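Local coordinates for protein ceramide very long chain fatty acid hydroxylase SCS7 (Saccharomyces cerevisiae, PDB 4ZR1) that hydroxylates the very long chain fatty acids of ceramides in sphingolipid metabolism, probably at a centre of two metal ions, at residues K52-N57 and H177-M182; R58-Q63 and G87-F92. All coordinates share one frame; numbering follows the deposited sequence.

Contact 1 (K52-N57 and H177-M182); sequences KFLDLN and HHYLPM. With ZN (zinc ion), chain C; ZN (zinc ion), chain D; BOG (octyl beta-D-glucopyranoside), chain E.
Tyr179 and Phe53 each turn CG anti to the backbone N (chi1 -170° and -175°), and the two side chains slide past each other in opposite directions between the two segments. The backbones themselves stay apart, with CA of Leu54 10.2 Å from CA of Tyr179, and side chains alone bridge the distance. Tyr179 CE1 arrives at the edge of the Phe53 ring, close to its plane, 3.6 Å from Phe53 CE2. The ring planes stand at 73° with centroids 5.7 Å apart, an oblique pairing. Leu54 CG lies over one face of the Phe53 ring, toward its rim. The phenol end of Tyr179 sits among aliphatic groups: its OH is 3.5 Å from Leu54 CB, while Leu56 CD2 lies 3.6 Å from Tyr179 CE2 on the other flank of the ring from Phe53. The same Leu56 methyl brushes Leu180 CD2 at 4.5 Å. Tyr179 ends helix 164-179 directly after the paired histidines of an HxxHH motif, one of the histidine boxes of this membrane hydroxylase family. His177 NE2 binds one zinc ion at 2.3 Å, a site completed by His232, His236, His251 and His255; His178 NE2 binds the other at 2.3 Å, with His150, His155, His174 and His254. With an alanine in place of Tyr179, the ring between Phe53 and Leu56 is gone, and loop 52-57 would probably lose its main apolar anchor on the zinc-bearing helix. Leu60 and Ile78 also touch the Tyr179 side chain. On the loop, an Asx turn forms where Asp55 OD1 accepts the N-H of Asn57. On the zinc side, the sugar of an octyl glucoside lies beside His177, its O3 nearest CB.

Contact 2 (R58-Q63 and G87-F92); sequences RPLLMQ and GSAPLF
Pro90 O is gripped twice from segment 58-63: the N-H of Leu60 donates to it at 3.0 Å, and CA of Pro59 brings a C-H to the same oxygen at 3.3 Å. One residue further along each segment, Leu61 N donates to Leu91 O over 3.2 Å, in the carbonyl plane and on a lone pair, whereas the Leu60 donor is tilted 24° from the plane of its carbonyl. Leu61 turns CG anti to the backbone N (chi1 -154°), which carries CD2 over one face of the Phe92 ring, 3.4 Å from CZ; the two side chains lie side by side and point the same way. The two backbone bonds, from Leu60 N and Leu61 N, serve the start of the short helix 60-65, where backbone N-H groups have no carbonyl of a preceding turn to bond; an irregular segment from the loop before helix 106-125 supplies the acceptors. Within the turn, Gln63 NE2 reaches back to Pro59 O at 3.0 Å, approaching from above the carbonyl plane. Leu60 points its CD1 into an apolar corner, 3.9 Å from Leu91 CD2 and 4.1 Å from Ala89 CB, and Phe171 of helix 164-179 touches both leucines. The carboxylate of Glu97 accepts the N-H groups of Leu91 and Phe92 in segment 87-92, while Arg186 NH1 donates to Ala89 O.

Contact 1 is fully buried and apolar, made by side chains meeting across well-separated backbones; contact 2 is only partly buried and adds two backbone N-H to carbonyl bonds to its apolar packing. Contact 1 ties the region before the first transmembrane helix to helix 164-179; contact 2 joins two parts of that region to each other, with Phe171 of the helix packing against its leucines. Segments 52-57 and 58-63 are consecutive, so the contacts adjoin: Leu54 CB packs 3.9 Å from Leu60 CD2. The zinc ions lie on the side of contact 1, which contains two of their ligands; contact 2 holds none.

Contact 1 (K52-N57 and H177-M182)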
loop_
_atom_site.group_PDB
_atom_site.type_symbol
_atom_site.label_atom_id
_atom_site.label_comp_id
_atom_site.label_asym_id
_atom_site.label_seq_id
_atom_site.Cartn_x
_atom_site.Cartn_y
_atom_site.Cartn_z
ATOM N N LYS A 52 8.345 17.334 14.939
ATOM C CA LYS A 52 9.528 17.816 14.222
ATOM C C LYS A 52 9.830 16.955 12.995
ATOM O O LYS A 52 10.978 16.595 12.738
ATOM C CB LYS A 52 10.744 17.860 15.162
ATOM C CG LYS A 52 10.685 18.967 16.216
ATOM C CD LYS A 52 12.046 19.209 16.868
ATOM C CE LYS A 52 12.632 20.558 16.465
ATOM N NZ LYS A 52 14.087 20.697 16.784
ATOM N N PHE A 53 8.790 16.634 12.237
ATOM C CA PHE A 53 8.923 15.718 11.109
ATOM C C PHE A 53 8.679 16.402 9.758
ATOM O O PHE A 53 9.580 17.000 9.186
ATOM C CB PHE A 53 7.963 14.547 11.295
ATOM C CG PHE A 53 8.096 13.470 10.255
ATOM C CD1 PHE A 53 9.337 12.938 9.942
ATOM C CD2 PHE A 53 6.974 12.957 9.625
ATOM C CE1 PHE A 53 9.457 11.938 8.988
ATOM C CE2 PHE A 53 7.086 11.950 8.671
ATOM C CZ PHE A 53 8.327 11.442 8.353
ATOM N N LEU A 54 7.461 16.296 9.242
ATOM C CA LEU A 54 7.107 16.967 8.004
ATOM C C LEU A 54 6.025 18.017 8.250
ATOM O O LEU A 54 5.120 17.829 9.068
ATOM C CB LEU A 54 6.624 15.959 6.956
ATOM C CG LEU A 54 7.610 14.906 6.443
ATOM C CD1 LEU A 54 6.872 13.923 5.560
ATOM C CD2 LEU A 54 8.779 15.519 5.682
ATOM N N ASP A 55 6.132 19.126 7.534
ATOM C CA ASP A 55 5.132 20.174 7.594
ATOM C C ASP A 55 4.098 19.895 6.519
ATOM O O ASP A 55 4.353 20.118 5.333
ATOM C CB ASP A 55 5.789 21.545 7.414
ATOM C CG ASP A 55 4.798 22.699 7.473
ATOM O OD1 ASP A 55 3.606 22.462 7.782
ATOM O OD2 ASP A 55 5.227 23.857 7.226
ATOM N N LEU A 56 2.938 19.395 6.941
ATOM C CA LEU A 56 1.849 19.068 6.012
ATOM C C LEU A 56 1.404 20.227 5.125
ATOM O O LEU A 56 0.800 20.011 4.084
ATOM C CB LEU A 56 0.628 18.570 6.776
ATOM C CG LEU A 56 0.600 17.114 7.237
ATOM C CD1 LEU A 56 -0.730 16.765 7.896
ATOM C CD2 LEU A 56 0.860 16.204 6.061
ATOM N N ASN A 57 1.698 21.448 5.557
ATOM C CA ASN A 57 1.281 22.653 4.856
ATOM C C ASN A 57 2.150 22.889 3.610
ATOM O O ASN A 57 1.779 23.635 2.695
ATOM C CB ASN A 57 1.350 23.863 5.792
ATOM C CG ASN A 57 0.246 24.856 5.528
ATOM O OD1 ASN A 57 -0.880 24.471 5.258
ATOM N ND2 ASN A 57 0.563 26.131 5.592
ATOM N N HIS A 177 1.133 6.226 2.095
ATOM C CA HIS A 177 -0.160 5.658 2.393
ATOM C C HIS A 177 -0.311 5.426 3.907
ATOM O O HIS A 177 -1.390 5.617 4.470
ATOM C CB HIS A 177 -0.357 4.367 1.601
ATOM C CG HIS A 177 -1.619 3.649 1.952
ATOM N ND1 HIS A 177 -2.861 4.225 1.814
ATOM C CD2 HIS A 177 -1.828 2.420 2.478
ATOM C CE1 HIS A 177 -3.785 3.376 2.223
ATOM N NE2 HIS A 177 -3.184 2.274 2.629
ATOM N N HIS A 178 0.772 5.034 4.571
ATOM C CA HIS A 178 0.758 4.902 6.026
ATOM C C HIS A 178 0.738 6.269 6.691
ATOM O O HIS A 178 0.118 6.465 7.732
ATOM C CB HIS A 178 1.965 4.104 6.509
ATOM C CG HIS A 178 1.725 2.628 6.555
ATOM N ND1 HIS A 178 1.511 1.943 7.731
ATOM C CD2 HIS A 178 1.647 1.706 5.564
ATOM C CE1 HIS A 178 1.322 0.663 7.466
ATOM N NE2 HIS A 178 1.393 0.495 6.159
ATOM N N TYR A 179 1.430 7.218 6.079
ATOM C CA TYR A 179 1.432 8.574 6.570
ATOM C C TYR A 179 0.030 9.166 6.430
ATOM O O TYR A 179 -0.455 9.828 7.350
ATOM C CB TYR A 179 2.482 9.398 5.821
ATOM C CG TYR A 179 2.755 10.765 6.400
ATOM C CD1 TYR A 179 3.233 10.914 7.698
ATOM C CD2 TYR A 179 2.580 11.910 5.632
ATOM C CE1 TYR A 179 3.498 12.170 8.226
ATOM C CE2 TYR A 179 2.840 13.172 6.150
ATOM C CZ TYR A 179 3.297 13.298 7.445
ATOM O OH TYR A 179 3.550 14.558 7.951
ATOM N N LEU A 180 -0.633 8.909 5.297
ATOM C CA LEU A 180 -1.981 9.445 5.078
ATOM C C LEU A 180 -3.015 8.437 4.557
ATOM O O LEU A 180 -3.473 8.539 3.416
ATOM C CB LEU A 180 -1.918 10.633 4.127
ATOM C CG LEU A 180 -1.108 11.840 4.617
ATOM C CD1 LEU A 180 -0.074 12.237 3.583
ATOM C CD2 LEU A 180 -2.031 12.999 4.936
ATOM N N PRO A 181 -3.433 7.500 5.427
ATOM C CA PRO A 181 -4.354 6.380 5.178
ATOM C C PRO A 181 -5.664 6.773 4.485
ATOM O O PRO A 181 -6.127 6.077 3.576
ATOM C CB PRO A 181 -4.649 5.859 6.585
ATOM C CG PRO A 181 -3.546 6.352 7.430
ATOM C CD PRO A 181 -3.142 7.656 6.863
ATOM N N MET A 182 -6.253 7.884 4.911
ATOM C CA MET A 182 -7.539 8.319 4.381
ATOM C C MET A 182 -7.441 9.330 3.247
ATOM O O MET A 182 -8.429 9.983 2.932
ATOM C CB MET A 182 -8.398 8.907 5.499
ATOM C CG MET A 182 -8.923 7.850 6.430
ATOM S SD MET A 182 -9.861 6.620 5.503
ATOM C CE MET A 182 -9.216 5.131 6.275
HETATM ZN ZN ZN C . -4.067 0.462 3.662
HETATM ZN ZN ZN D . 1.673 -1.481 4.997
HETATM C C1 BOG E . 1.483 5.151 -3.862
HETATM O O1 BOG E . 1.176 6.385 -4.474
HETATM C C2 BOG E . 0.408 4.834 -2.850
HETATM O O2 BOG E . 0.523 5.772 -1.807
HETATM C C3 BOG E . 0.634 3.464 -2.251
HETATM O O3 BOG E . -0.454 3.031 -1.467
HETATM C C4 BOG E . 0.934 2.442 -3.305
HETATM O O4 BOG E . 1.368 1.278 -2.643
HETATM C C5 BOG E . 2.033 2.952 -4.197
HETATM O O5 BOG E . 1.585 4.131 -4.831
HETATM C C6 BOG E . 2.367 1.840 -5.181
HETATM O O6 BOG E . 2.851 2.332 -6.412
HETATM C "C1'" BOG E . 2.261 7.284 -4.576
HETATM C "C2'" BOG E . 1.833 8.584 -5.224
HETATM C "C3'" BOG E . 3.044 9.215 -5.883
HETATM C "C4'" BOG E . 2.823 9.449 -7.366
HETATM C "C5'" BOG E . 4.118 9.242 -8.132
HETATM C "C6'" BOG E . 4.014 9.875 -9.499
HETATM C "C7'" BOG E . 5.226 9.519 -10.329
HETATM C "C8'" BOG E . 6.393 10.383 -9.907
#

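Contact 2 (R58-Q63 and G87-F92)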
loop_
_atom_site.group_PDB
_atom_site.type_symbol
_atom_site.label_atom_id
_atom_site.label_comp_id
_atom_site.label_asym_id
_atom_site.label_seq_id
_atom_site.Cartn_x
_atom_site.Cartn_y
_atom_site.Cartn_z
ATOM N N ARG A 58 3.290 22.214 3.562
ATOM C CA ARG A 58 4.266 22.442 2.508
ATOM C C ARG A 58 4.490 21.137 1.756
ATOM O O ARG A 58 4.365 20.067 2.351
ATOM C CB ARG A 58 5.572 22.965 3.113
ATOM C CG ARG A 58 5.470 24.305 3.833
ATOM C CD ARG A 58 5.400 25.447 2.846
ATOM N NE ARG A 58 5.690 26.729 3.468
ATOM C CZ ARG A 58 4.848 27.758 3.509
ATOM N NH1 ARG A 58 5.216 28.903 4.083
ATOM N NH2 ARG A 58 3.651 27.655 2.963
ATOM N N PRO A 59 4.818 21.216 0.451
ATOM C CA PRO A 59 4.995 19.990 -0.354
ATOM C C PRO A 59 5.941 19.010 0.338
ATOM O O PRO A 59 7.012 19.413 0.801
ATOM C CB PRO A 59 5.590 20.505 -1.674
ATOM C CG PRO A 59 5.111 21.938 -1.772
ATOM C CD PRO A 59 5.045 22.447 -0.334
ATOM N N LEU A 60 5.528 17.748 0.419
ATOM C CA LEU A 60 6.175 16.746 1.264
ATOM C C LEU A 60 7.446 16.144 0.674
ATOM O O LEU A 60 8.383 15.810 1.397
ATOM C CB LEU A 60 5.181 15.620 1.577
ATOM C CG LEU A 60 3.950 16.008 2.405
ATOM C CD1 LEU A 60 2.955 14.868 2.474
ATOM C CD2 LEU A 60 4.365 16.428 3.803
ATOM N N LEU A 61 7.481 16.011 -0.642
ATOM C CA LEU A 61 8.566 15.286 -1.293
ATOM C C LEU A 61 9.936 15.987 -1.209
ATOM O O LEU A 61 10.930 15.357 -0.854
ATOM C CB LEU A 61 8.186 15.031 -2.745
ATOM C CG LEU A 61 8.811 13.833 -3.434
ATOM C CD1 LEU A 61 8.583 12.583 -2.615
ATOM C CD2 LEU A 61 8.160 13.704 -4.785
ATOM N N MET A 62 10.004 17.277 -1.532
ATOM C CA MET A 62 11.285 17.983 -1.454
ATOM C C MET A 62 11.722 18.069 -0.005
ATOM O O MET A 62 12.907 18.021 0.328
ATOM C CB MET A 62 11.200 19.387 -2.073
ATOM C CG MET A 62 11.477 19.405 -3.583
ATOM S SD MET A 62 13.162 18.901 -4.010
ATOM C CE MET A 62 13.098 18.908 -5.801
ATOM N N GLN A 63 10.726 18.179 0.851
ATOM C CA GLN A 63 10.908 18.264 2.282
ATOM C C GLN A 63 11.622 16.994 2.795
ATOM O O GLN A 63 12.356 17.032 3.777
ATOM C CB GLN A 63 9.533 18.448 2.915
ATOM C CG GLN A 63 9.461 19.267 4.138
ATOM C CD GLN A 63 8.053 19.328 4.679
ATOM O OE1 GLN A 63 7.839 19.205 5.880
ATOM N NE2 GLN A 63 7.084 19.530 3.799
ATOM N N GLY A 87 -9.177 17.287 1.613
ATOM C CA GLY A 87 -8.367 17.351 0.408
ATOM C C GLY A 87 -7.169 16.414 0.429
ATOM O O GLY A 87 -7.069 15.524 1.281
ATOM N N SER A 88 -6.257 16.613 -0.517
ATOM C CA SER A 88 -5.044 15.801 -0.609
ATOM C C SER A 88 -3.794 16.648 -0.427
ATOM O O SER A 88 -3.611 17.636 -1.128
ATOM C CB SER A 88 -4.979 15.072 -1.955
ATOM O OG SER A 88 -6.032 14.130 -2.087
ATOM N N ALA A 89 -2.933 16.248 0.505
ATOM C CA ALA A 89 -1.669 16.957 0.765
ATOM C C ALA A 89 -0.802 17.077 -0.484
ATOM O O ALA A 89 -0.759 16.176 -1.313
ATOM C CB ALA A 89 -0.884 16.257 1.868
ATOM N N PRO A 90 -0.111 18.209 -0.627
ATOM C CA PRO A 90 0.738 18.392 -1.807
ATOM C C PRO A 90 2.034 17.584 -1.721
ATOM O O PRO A 90 2.692 17.589 -0.679
ATOM C CB PRO A 90 1.025 19.893 -1.788
ATOM C CG PRO A 90 0.979 20.254 -0.321
ATOM C CD PRO A 90 -0.092 19.382 0.269
ATOM N N LEU A 91 2.394 16.891 -2.797
ATOM C CA LEU A 91 3.672 16.187 -2.835
ATOM C C LEU A 91 4.718 17.030 -3.557
ATOM O O LEU A 91 5.869 17.095 -3.130
ATOM C CB LEU A 91 3.537 14.805 -3.502
ATOM C CG LEU A 91 2.626 13.792 -2.795
ATOM C CD1 LEU A 91 2.850 12.380 -3.308
ATOM C CD2 LEU A 91 2.814 13.836 -1.308
ATOM N N PHE A 92 4.305 17.671 -4.650
ATOM C CA PHE A 92 5.173 18.559 -5.421
ATOM C C PHE A 92 4.753 20.013 -5.267
ATOM O O PHE A 92 5.597 20.905 -5.153
ATOM C CB PHE A 92 5.154 18.206 -6.909
ATOM C CG PHE A 92 5.841 16.923 -7.250
ATOM C CD1 PHE A 92 7.222 16.872 -7.371
ATOM C CD2 PHE A 92 5.105 15.774 -7.501
ATOM C CE1 PHE A 92 7.858 15.691 -7.711
ATOM C CE2 PHE A 92 5.734 14.589 -7.840
ATOM C CZ PHE A 92 7.106 14.546 -7.946
#